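PDB 6K0P: alpha-1,3-glucanase from Paenibacillus glycanilyticus, which probably hydrolyses the alpha-1,3-glucosidic linkages of alpha-1,3-glucan, as a glycoside hydrolase of family 87. Local coordinates for residues L524-E529 with A553-A558; G87-Y92 with G99-S104; A112-L117 with T131-Y136. The protein carries 1 engineered substitution. All coordinates share one frame; numbering follows the deposited sequence.

Interaction 1 of 3, residues L524-E529 with A553-A558; sequences LVVRAE and AIYGEA. With GLC (alpha-D-glucopyranose), chain C; SO4 (sulfate ion), chain E.
Leu524 and Tyr555 join neighbouring coils of a right-handed parallel beta-helix, the fold expected of this pectate-lyase-like domain, at the place where strand 520-524 and strand 554-555 run out into loops. Such a solenoid is built by stacking one coil on the next, and here the last rung between the two strands is a single straight bond: Leu524 N donates to Tyr555 O at 2.8 Å, with an N-H...O angle of 170°. Beyond it the backbones part, and side chains take over. The CD1 branch of Leu524 reaches Glu557 CA at 3.8 Å, while the leucine also packs on Phe494, Phe563 and Val565 of the strands around it. The side chains of Val526 and Tyr555 cross at about a right angle, Val526 CG2 lying 4.1 Å from Tyr555 CE2; chi1 175° sets CG1 anti to the backbone N and CG2 beside it, and it is CG2 that faces the other coil and also touches Gly556 CA. Gly556 has a positive phi of 105°; a CB there would run into Leu524 O and, at this phi, also crowd the carbonyl O of Tyr555, so both the neighbouring coil and the local backbone call for glycine. The phenol OH of Tyr555 is held by Asp453 and Gln559, and its ring stacks with Tyr520. At the far end of 524-529, Glu529 stretches from the loop into a glycan pocket, where O1 of the glucose donates to its OE1 at 2.6 Å; Gln460 and Gln495 grip the same sugar. On the other segment, the turn after Tyr555 cradles a sulfate, probably from the crystallisation liquor: Gly556 N donates to sulfate O4 and Ala558 N to sulfate O3, each at 2.9 Å and nearly straight.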
loop_
_atom_site.group_PDB
_atom_site.type_symbol
_atom_site.label_atom_id
_atom_site.label_comp_id
_atom_site.label_asym_id
_atom_site.label_seq_id
_atom_site.Cartn_x
_atom_site.Cartn_y
_atom_site.Cartn_z
ATOM N N LEU A 524 -24.791 9.728 2.608
ATOM C CA LEU A 524 -25.348 8.945 3.701
ATOM C C LEU A 524 -26.045 7.754 3.054
ATOM O O LEU A 524 -27.039 7.924 2.340
ATOM C CB LEU A 524 -26.312 9.799 4.528
ATOM C CG LEU A 524 -25.823 11.187 4.961
ATOM C CD1 LEU A 524 -26.890 11.897 5.822
ATOM C CD2 LEU A 524 -24.498 11.134 5.724
ATOM N N VAL A 525 -25.497 6.558 3.248
ATOM C CA VAL A 525 -26.031 5.379 2.574
ATOM C C VAL A 525 -27.418 5.080 3.129
ATOM O O VAL A 525 -27.592 4.898 4.339
ATOM C CB VAL A 525 -25.083 4.182 2.725
ATOM C CG1 VAL A 525 -25.653 2.939 2.017
ATOM C CG2 VAL A 525 -23.694 4.542 2.181
ATOM N N VAL A 526 -28.410 5.020 2.240
ATOM C CA VAL A 526 -29.800 4.809 2.636
ATOM C C VAL A 526 -30.178 3.335 2.603
ATOM O O VAL A 526 -30.850 2.836 3.510
ATOM C CB VAL A 526 -30.717 5.652 1.723
ATOM C CG1 VAL A 526 -32.188 5.358 2.013
ATOM C CG2 VAL A 526 -30.431 7.119 1.906
ATOM N N ARG A 527 -29.772 2.624 1.553
ATOM C CA ARG A 527 -30.058 1.198 1.443
ATOM C C ARG A 527 -28.945 0.609 0.582
ATOM O O ARG A 527 -29.000 0.691 -0.652
ATOM C CB ARG A 527 -31.437 0.953 0.837
ATOM C CG ARG A 527 -31.799 -0.526 0.734
ATOM C CD ARG A 527 -33.235 -0.745 0.235
ATOM N NE ARG A 527 -33.439 -0.396 -1.173
ATOM C CZ ARG A 527 -34.030 0.722 -1.586
ATOM N NH1 ARG A 527 -34.465 1.612 -0.703
ATOM N NH2 ARG A 527 -34.185 0.955 -2.887
ATOM N N ALA A 528 -27.923 0.058 1.246
ATOM C CA ALA A 528 -26.762 -0.470 0.537
ATOM C C ALA A 528 -27.122 -1.673 -0.325
ATOM O O ALA A 528 -26.489 -1.903 -1.362
ATOM C CB ALA A 528 -25.677 -0.850 1.546
ATOM N N GLU A 529 -28.124 -2.445 0.091
ATOM C CA GLU A 529 -28.559 -3.679 -0.555
ATOM C C GLU A 529 -29.813 -4.111 0.189
ATOM O O GLU A 529 -30.175 -3.516 1.207
ATOM C CB GLU A 529 -27.482 -4.774 -0.480
ATOM C CG GLU A 529 -27.044 -5.080 0.939
ATOM C CD GLU A 529 -25.901 -6.069 1.007
ATOM O OE1 GLU A 529 -25.289 -6.200 2.089
ATOM O OE2 GLU A 529 -25.609 -6.720 -0.020
ATOM N N ALA A 553 -24.032 18.006 -3.786
ATOM C CA ALA A 553 -23.039 18.031 -2.718
ATOM C C ALA A 553 -23.251 16.901 -1.718
ATOM O O ALA A 553 -22.283 16.263 -1.290
ATOM C CB ALA A 553 -23.044 19.381 -2.008
ATOM N N ILE A 554 -24.493 16.649 -1.314
ATOM C CA ILE A 554 -24.791 15.618 -0.325
ATOM C C ILE A 554 -26.013 14.828 -0.765
ATOM O O ILE A 554 -27.018 15.400 -1.207
ATOM C CB ILE A 554 -24.953 16.185 1.108
ATOM C CG1 ILE A 554 -25.308 15.069 2.100
ATOM C CG2 ILE A 554 -26.016 17.300 1.147
ATOM C CD1 ILE A 554 -25.167 15.464 3.574
ATOM N N TYR A 555 -25.923 13.505 -0.640
ATOM C CA TYR A 555 -27.025 12.593 -0.895
ATOM C C TYR A 555 -27.406 11.877 0.395
ATOM O O TYR A 555 -26.532 11.457 1.167
ATOM C CB TYR A 555 -26.649 11.535 -1.949
ATOM C CG TYR A 555 -27.776 10.553 -2.170
ATOM C CD1 TYR A 555 -28.812 10.851 -3.046
ATOM C CD2 TYR A 555 -27.825 9.348 -1.479
ATOM C CE1 TYR A 555 -29.858 9.969 -3.237
ATOM C CE2 TYR A 555 -28.878 8.458 -1.655
ATOM C CZ TYR A 555 -29.887 8.776 -2.538
ATOM O OH TYR A 555 -30.940 7.907 -2.719
ATOM N N GLY A 556 -28.714 11.735 0.624
ATOM C CA GLY A 556 -29.244 10.856 1.645
ATOM C C GLY A 556 -29.766 11.541 2.892
ATOM O O GLY A 556 -30.334 10.858 3.757
ATOM N N GLU A 557 -29.593 12.860 3.015
ATOM C CA GLU A 557 -29.900 13.530 4.277
ATOM C C GLU A 557 -31.385 13.429 4.626
ATOM O O GLU A 557 -31.747 13.121 5.770
ATOM C CB GLU A 557 -29.445 14.986 4.231
ATOM C CG GLU A 557 -29.582 15.671 5.585
ATOM C CD GLU A 557 -28.959 17.052 5.629
ATOM O OE1 GLU A 557 -28.600 17.600 4.562
ATOM O OE2 GLU A 557 -28.821 17.584 6.749
ATOM N N ALA A 558 -32.261 13.687 3.650
ATOM C CA ALA A 558 -33.695 13.639 3.916
ATOM C C ALA A 558 -34.179 12.220 4.178
ATOM O O ALA A 558 -35.196 12.032 4.854
ATOM C CB ALA A 558 -34.465 14.248 2.742
HETATM C C1 GLC C . -22.012 -6.978 2.283
HETATM C C2 GLC C . -20.944 -7.903 2.783
HETATM C C3 GLC C . -20.342 -7.474 4.095
HETATM C C4 GLC C . -19.933 -6.031 3.973
HETATM C C5 GLC C . -21.182 -5.235 3.660
HETATM C C6 GLC C . -20.839 -3.782 3.493
HETATM O O1 GLC C . -23.063 -7.183 3.017
HETATM O O2 GLC C . -21.434 -9.229 2.873
HETATM O O3 GLC C . -19.105 -8.139 4.149
HETATM O O4 GLC C . -19.343 -5.549 5.178
HETATM O O5 GLC C . -21.705 -5.642 2.435
HETATM O O6 GLC C . -21.905 -2.993 3.046
HETATM S S SO4 E . -31.967 13.092 0.044
HETATM O O1 SO4 E . -32.151 11.927 0.884
HETATM O O2 SO4 E . -33.216 13.294 -0.724
HETATM O O3 SO4 E . -31.691 14.278 0.837
HETATM O O4 SO4 E . -30.844 12.927 -0.888
#

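Interaction 2 of 3, residues G87-Y92 with G99-S104; sequences GTVSIY and GKFNVS. With GLC (alpha-D-glucopyranose), chain D.
Lys100 NZ donates to Ser90 OG at 2.8 Å, its chain bent at the last torsion (chi4 -80°) to bring the amine over the serine. Asp161 gathers this polar face: it forms a salt bridge with Lys100 and accepts hydrogen bonds from Thr88 and Ser90, so the lysine charge is probably balanced locally. Between the strands runs an antiparallel hairpin ladder, its hydrogen-bonded pairs being Gly87-Val103, Val89-Phe101 and Ile91-Gly99. Phe101 N to Val89 O is short, 2.8 Å, whereas the return bond from Val89 N to Phe101 O is weak at 3.3 Å. Asn102, with CG anti to the backbone N (chi1 179°), extends from the same face as Lys100 to a glucose in a glycan pocket lined by both this domain and the beta-helix; the sugar O2 makes a weak hydrogen bond to Asn102 OD1 at 3.1 Å, and Lys106 also binds this sugar. With an alanine in its place the side chain would end short of the glucose and would probably leave O2 without this weak amide partner. On the other face, Val89 CG1 touches both Phe101 CB and Val103 CG1 at 4.0 Å, and Ile91 CD1 lies 3.9 Å from Phe101 CE2. This apolar face packs against strands 72-80 and 137-143 through Phe75, Leu77, Ala139 and Leu141, while strand 152-156 pairs with the flank of 86-93 that lies away from 96-104.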
loop_
_atom_site.group_PDB
_atom_site.type_symbol
_atom_site.label_atom_id
_atom_site.label_comp_id
_atom_site.label_asym_id
_atom_site.label_seq_id
_atom_site.Cartn_x
_atom_site.Cartn_y
_atom_site.Cartn_z
ATOM N N GLY A 87 11.554 -9.705 -21.056
ATOM C CA GLY A 87 12.294 -9.036 -22.101
ATOM C C GLY A 87 12.910 -7.766 -21.575
ATOM O O GLY A 87 13.161 -7.636 -20.373
ATOM N N THR A 88 13.169 -6.832 -22.494
ATOM C CA THR A 88 13.843 -5.589 -22.151
ATOM C C THR A 88 13.076 -4.386 -22.688
ATOM O O THR A 88 12.250 -4.486 -23.600
ATOM C CB THR A 88 15.277 -5.542 -22.698
ATOM O OG1 THR A 88 15.268 -5.817 -24.109
ATOM C CG2 THR A 88 16.161 -6.568 -21.982
ATOM N N VAL A 89 13.359 -3.238 -22.081
ATOM C CA VAL A 89 13.080 -1.939 -22.675
ATOM C C VAL A 89 14.291 -1.067 -22.373
ATOM O O VAL A 89 14.994 -1.281 -21.380
ATOM C CB VAL A 89 11.743 -1.330 -22.178
ATOM C CG1 VAL A 89 11.848 -0.881 -20.721
ATOM C CG2 VAL A 89 11.305 -0.172 -23.082
ATOM N N SER A 90 14.563 -0.104 -23.244
ATOM C CA SER A 90 15.831 0.606 -23.202
ATOM C C SER A 90 15.739 1.932 -22.461
ATOM O O SER A 90 14.694 2.593 -22.450
ATOM C CB SER A 90 16.337 0.857 -24.612
ATOM O OG SER A 90 16.525 -0.375 -25.272
ATOM N N ILE A 91 16.856 2.327 -21.842
ATOM C CA ILE A 91 16.955 3.605 -21.146
ATOM C C ILE A 91 18.080 4.425 -21.758
ATOM O O ILE A 91 19.168 3.895 -22.032
ATOM C CB ILE A 91 17.116 3.450 -19.617
ATOM C CG1 ILE A 91 17.164 4.823 -18.938
ATOM C CG2 ILE A 91 18.361 2.626 -19.262
ATOM C CD1 ILE A 91 17.070 4.751 -17.398
ATOM N N TYR A 92 17.799 5.704 -21.992
ATOM C CA TYR A 92 18.730 6.662 -22.571
ATOM C C TYR A 92 18.883 7.845 -21.625
ATOM O O TYR A 92 17.930 8.242 -20.943
ATOM C CB TYR A 92 18.163 7.226 -23.882
ATOM C CG TYR A 92 18.191 6.295 -25.070
ATOM C CD1 TYR A 92 17.406 5.149 -25.107
ATOM C CD2 TYR A 92 18.981 6.583 -26.173
ATOM C CE1 TYR A 92 17.428 4.302 -26.208
ATOM C CE2 TYR A 92 19.009 5.752 -27.274
ATOM C CZ TYR A 92 18.239 4.614 -27.286
ATOM O OH TYR A 92 18.281 3.801 -28.389
ATOM N N GLY A 99 21.339 1.500 -21.115
ATOM C CA GLY A 99 21.093 0.178 -20.577
ATOM C C GLY A 99 19.712 -0.324 -20.937
ATOM O O GLY A 99 19.003 0.253 -21.771
ATOM N N LYS A 100 19.349 -1.420 -20.281
ATOM C CA LYS A 100 18.083 -2.092 -20.529
ATOM C C LYS A 100 17.488 -2.528 -19.204
ATOM O O LYS A 100 18.184 -3.109 -18.367
ATOM C CB LYS A 100 18.276 -3.293 -21.461
ATOM C CG LYS A 100 18.584 -2.847 -22.901
ATOM C CD LYS A 100 18.527 -3.961 -23.912
ATOM C CE LYS A 100 18.931 -3.439 -25.279
ATOM N NZ LYS A 100 17.824 -2.710 -25.978
ATOM N N PHE A 101 16.213 -2.213 -19.001
ATOM C CA PHE A 101 15.474 -2.778 -17.884
ATOM C C PHE A 101 15.087 -4.210 -18.221
ATOM O O PHE A 101 14.745 -4.521 -19.366
ATOM C CB PHE A 101 14.166 -2.020 -17.677
ATOM C CG PHE A 101 14.319 -0.663 -17.050
ATOM C CD1 PHE A 101 14.327 -0.509 -15.665
ATOM C CD2 PHE A 101 14.423 0.461 -17.846
ATOM C CE1 PHE A 101 14.454 0.753 -15.095
ATOM C CE2 PHE A 101 14.543 1.726 -17.284
ATOM C CZ PHE A 101 14.549 1.868 -15.906
ATOM N N ASN A 102 15.097 -5.071 -17.205
ATOM C CA ASN A 102 14.551 -6.420 -17.309
ATOM C C ASN A 102 13.083 -6.334 -16.904
ATOM O O ASN A 102 12.765 -6.185 -15.717
ATOM C CB ASN A 102 15.341 -7.356 -16.390
ATOM C CG ASN A 102 14.824 -8.794 -16.401
ATOM O OD1 ASN A 102 13.620 -9.044 -16.431
ATOM N ND2 ASN A 102 15.741 -9.742 -16.344
ATOM N N VAL A 103 12.191 -6.399 -17.890
ATOM C CA VAL A 103 10.754 -6.297 -17.664
ATOM C C VAL A 103 10.142 -7.684 -17.764
ATOM O O VAL A 103 10.594 -8.538 -18.535
ATOM C CB VAL A 103 10.072 -5.300 -18.624
ATOM C CG1 VAL A 103 10.591 -3.893 -18.367
ATOM C CG2 VAL A 103 10.301 -5.693 -20.076
ATOM N N SER A 104 9.093 -7.911 -16.977
ATOM C CA SER A 104 8.532 -9.248 -16.858
ATOM C C SER A 104 7.128 -9.182 -16.290
ATOM O O SER A 104 6.820 -8.317 -15.471
ATOM C CB SER A 104 9.382 -10.099 -15.915
ATOM O OG SER A 104 8.835 -11.394 -15.771
HETATM C C1 GLC D . 14.718 -10.694 -12.727
HETATM C C2 GLC D . 13.235 -10.688 -13.077
HETATM C C3 GLC D . 12.377 -11.300 -11.978
HETATM C C4 GLC D . 12.927 -12.683 -11.691
HETATM C C5 GLC D . 14.419 -12.610 -11.414
HETATM C C6 GLC D . 14.930 -14.014 -11.114
HETATM O O2 GLC D . 12.830 -9.383 -13.433
HETATM O O3 GLC D . 11.094 -11.454 -12.495
HETATM O O4 GLC D . 12.317 -13.278 -10.555
HETATM O O5 GLC D . 15.116 -12.014 -12.500
HETATM O O6 GLC D . 14.865 -14.817 -12.281
#

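Interaction 3 of 3, residues A112-L117 with T131-Y136; sequences ATPSTL and TAYWLY
Ala112 and Thr131 form one antiparallel hydrogen-bonded pair, the closing rung of a two-stranded ribbon made by strands 110-112 and 131-133, with Thr131 N donating to Ala112 O at 2.8 Å and Ala112 N to Thr131 O at 3.1 Å. After this rung the first strand leaves the ribbon through a type I beta turn from Thr113 to Thr116, closed by the backbone bond from Thr116 N to Thr113 O. The hydroxyls of Thr113 and Thr116 are also hydrogen-bonded to each other, 2.7 Å between the OG1 atoms, which ties the two ends of the turn a second time.

Tyr133 is the side chain that fills the angle between ribbon and turn. Its CG stands anti to the carbonyl carbon (chi1 -60°), directing the ring back along Ala112, whose carbonyl O lies at the ring edge and in its plane. Ala112 CB rests 3.8 Å from Tyr133 CE1. Farther out, the proline ring of Pro114 crosses the tyrosine at about a right angle, Pro114 CD 3.7 Å from Tyr133 OH. Pro114 O accepts a hydrogen bond from Tyr459, linking the turn to the beta-helix domain, and Glu48 binds the backbone N atoms of Trp134 and Leu135. Just past the turn, Leu117 sends its CD2 methyl to within 3.9 Å of Tyr133 CZ.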
loop_
_atom_site.group_PDB
_atom_site.type_symbol
_atom_site.label_atom_id
_atom_site.label_comp_id
_atom_site.label_asym_id
_atom_site.label_seq_id
_atom_site.Cartn_x
_atom_site.Cartn_y
_atom_site.Cartn_z
ATOM N N ALA A 112 -9.707 -13.335 -12.247
ATOM C CA ALA A 112 -11.002 -13.377 -11.576
ATOM C C ALA A 112 -12.067 -13.068 -12.622
ATOM O O ALA A 112 -11.807 -13.114 -13.828
ATOM C CB ALA A 112 -11.044 -12.393 -10.401
ATOM N N THR A 113 -13.271 -12.749 -12.164
ATOM C CA THR A 113 -14.338 -12.255 -13.021
ATOM C C THR A 113 -14.983 -11.071 -12.322
ATOM O O THR A 113 -14.796 -10.882 -11.116
ATOM C CB THR A 113 -15.406 -13.330 -13.277
ATOM O OG1 THR A 113 -16.200 -13.498 -12.098
ATOM C CG2 THR A 113 -14.771 -14.665 -13.672
ATOM N N PRO A 114 -15.745 -10.247 -13.050
ATOM C CA PRO A 114 -16.370 -9.082 -12.399
ATOM C C PRO A 114 -17.230 -9.419 -11.191
ATOM O O PRO A 114 -17.347 -8.588 -10.283
ATOM C CB PRO A 114 -17.189 -8.457 -13.534
ATOM C CG PRO A 114 -16.400 -8.794 -14.754
ATOM C CD PRO A 114 -15.905 -10.194 -14.514
ATOM N N SER A 115 -17.822 -10.610 -11.138
ATOM C CA SER A 115 -18.644 -11.002 -10.002
ATOM C C SER A 115 -17.883 -11.810 -8.961
ATOM O O SER A 115 -18.477 -12.237 -7.965
ATOM C CB SER A 115 -19.886 -11.768 -10.471
ATOM O OG SER A 115 -19.523 -12.981 -11.104
ATOM N N THR A 116 -16.584 -12.026 -9.156
ATOM C CA THR A 116 -15.778 -12.763 -8.194
ATOM C C THR A 116 -14.537 -11.972 -7.806
ATOM O O THR A 116 -13.444 -12.531 -7.660
ATOM C CB THR A 116 -15.404 -14.156 -8.700
ATOM O OG1 THR A 116 -14.692 -14.043 -9.939
ATOM C CG2 THR A 116 -16.651 -15.026 -8.900
ATOM N N LEU A 117 -14.690 -10.658 -7.611
ATOM C CA LEU A 117 -13.555 -9.848 -7.174
ATOM C C LEU A 117 -13.051 -10.257 -5.802
ATOM O O LEU A 117 -11.922 -9.903 -5.446
ATOM C CB LEU A 117 -13.889 -8.359 -7.212
ATOM C CG LEU A 117 -14.287 -7.838 -8.596
ATOM C CD1 LEU A 117 -14.546 -6.350 -8.523
ATOM C CD2 LEU A 117 -13.238 -8.173 -9.670
ATOM N N THR A 131 -10.931 -12.927 -16.441
ATOM C CA THR A 131 -10.320 -11.660 -16.804
ATOM C C THR A 131 -9.018 -11.501 -16.025
ATOM O O THR A 131 -8.930 -11.899 -14.860
ATOM C CB THR A 131 -11.282 -10.515 -16.457
ATOM O OG1 THR A 131 -12.467 -10.635 -17.249
ATOM C CG2 THR A 131 -10.644 -9.145 -16.703
ATOM N N ALA A 132 -8.013 -10.914 -16.675
ATOM C CA ALA A 132 -6.749 -10.596 -16.017
ATOM C C ALA A 132 -6.848 -9.267 -15.276
ATOM O O ALA A 132 -7.333 -8.271 -15.828
ATOM C CB ALA A 132 -5.633 -10.495 -17.053
ATOM N N TYR A 133 -6.356 -9.251 -14.039
ATOM C CA TYR A 133 -6.250 -8.064 -13.203
ATOM C C TYR A 133 -4.815 -7.976 -12.711
ATOM O O TYR A 133 -4.005 -8.879 -12.939
ATOM C CB TYR A 133 -7.195 -8.170 -11.995
ATOM C CG TYR A 133 -8.653 -8.304 -12.368
ATOM C CD1 TYR A 133 -9.221 -9.552 -12.607
ATOM C CD2 TYR A 133 -9.462 -7.182 -12.486
ATOM C CE1 TYR A 133 -10.570 -9.669 -12.951
ATOM C CE2 TYR A 133 -10.809 -7.289 -12.835
ATOM C CZ TYR A 133 -11.346 -8.533 -13.059
ATOM O OH TYR A 133 -12.678 -8.640 -13.405
ATOM N N TRP A 134 -4.497 -6.893 -12.003
ATOM C CA TRP A 134 -3.168 -6.714 -11.405
ATOM C C TRP A 134 -2.080 -6.800 -12.480
ATOM O O TRP A 134 -1.167 -7.631 -12.431
ATOM C CB TRP A 134 -2.914 -7.708 -10.263
ATOM C CG TRP A 134 -3.815 -7.561 -9.074
ATOM C CD1 TRP A 134 -5.020 -6.899 -9.005
ATOM C CD2 TRP A 134 -3.567 -8.080 -7.765
ATOM N NE1 TRP A 134 -5.538 -7.007 -7.724
ATOM C CE2 TRP A 134 -4.659 -7.724 -6.952
ATOM C CE3 TRP A 134 -2.528 -8.834 -7.209
ATOM C CZ2 TRP A 134 -4.736 -8.083 -5.606
ATOM C CZ3 TRP A 134 -2.598 -9.180 -5.872
ATOM C CH2 TRP A 134 -3.695 -8.800 -5.085
ATOM N N LEU A 135 -2.203 -5.906 -13.456
ATOM C CA LEU A 135 -1.487 -6.006 -14.719
ATOM C C LEU A 135 -0.092 -5.400 -14.679
ATOM O O LEU A 135 0.736 -5.752 -15.523
ATOM C CB LEU A 135 -2.289 -5.293 -15.810
ATOM C CG LEU A 135 -3.741 -5.747 -15.962
ATOM C CD1 LEU A 135 -4.503 -4.761 -16.841
ATOM C CD2 LEU A 135 -3.780 -7.139 -16.570
ATOM N N TYR A 136 0.176 -4.499 -13.737
ATOM C CA TYR A 136 1.440 -3.775 -13.681
ATOM C C TYR A 136 2.453 -4.475 -12.782
ATOM O O TYR A 136 2.099 -5.175 -11.832
ATOM C CB TYR A 136 1.212 -2.328 -13.214
ATOM C CG TYR A 136 0.658 -1.491 -14.337
ATOM C CD1 TYR A 136 1.510 -0.878 -15.243
ATOM C CD2 TYR A 136 -0.712 -1.373 -14.542
ATOM C CE1 TYR A 136 1.022 -0.158 -16.322
ATOM C CE2 TYR A 136 -1.212 -0.636 -15.613
ATOM C CZ TYR A 136 -0.337 -0.033 -16.495
ATOM O OH TYR A 136 -0.809 0.694 -17.566
#

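Overall arrangement
No contact touches another. Interactions 2 and 3 share the N-terminal domain, whereas interaction 1 belongs to the beta-helix, across the centre of the chain from interaction 2. All three are partly buried; interactions 2 and 3 each include one exposed touching residue, interaction 1 none, and interaction 3 lies nearest the chain's centre. Interaction 2 has a full ladder between a polar and an apolar face; interactions 1 and 3 catch strands as they end, with one or two backbone bonds giving way to packing, round Tyr133 in interaction 3 and shared among Leu524, Val526 and Tyr555 in interaction 1. Interactions 1 and 2 each meet a sugar; interaction 3 joins a ribbon to its turn and holds no glycan-pocket residue.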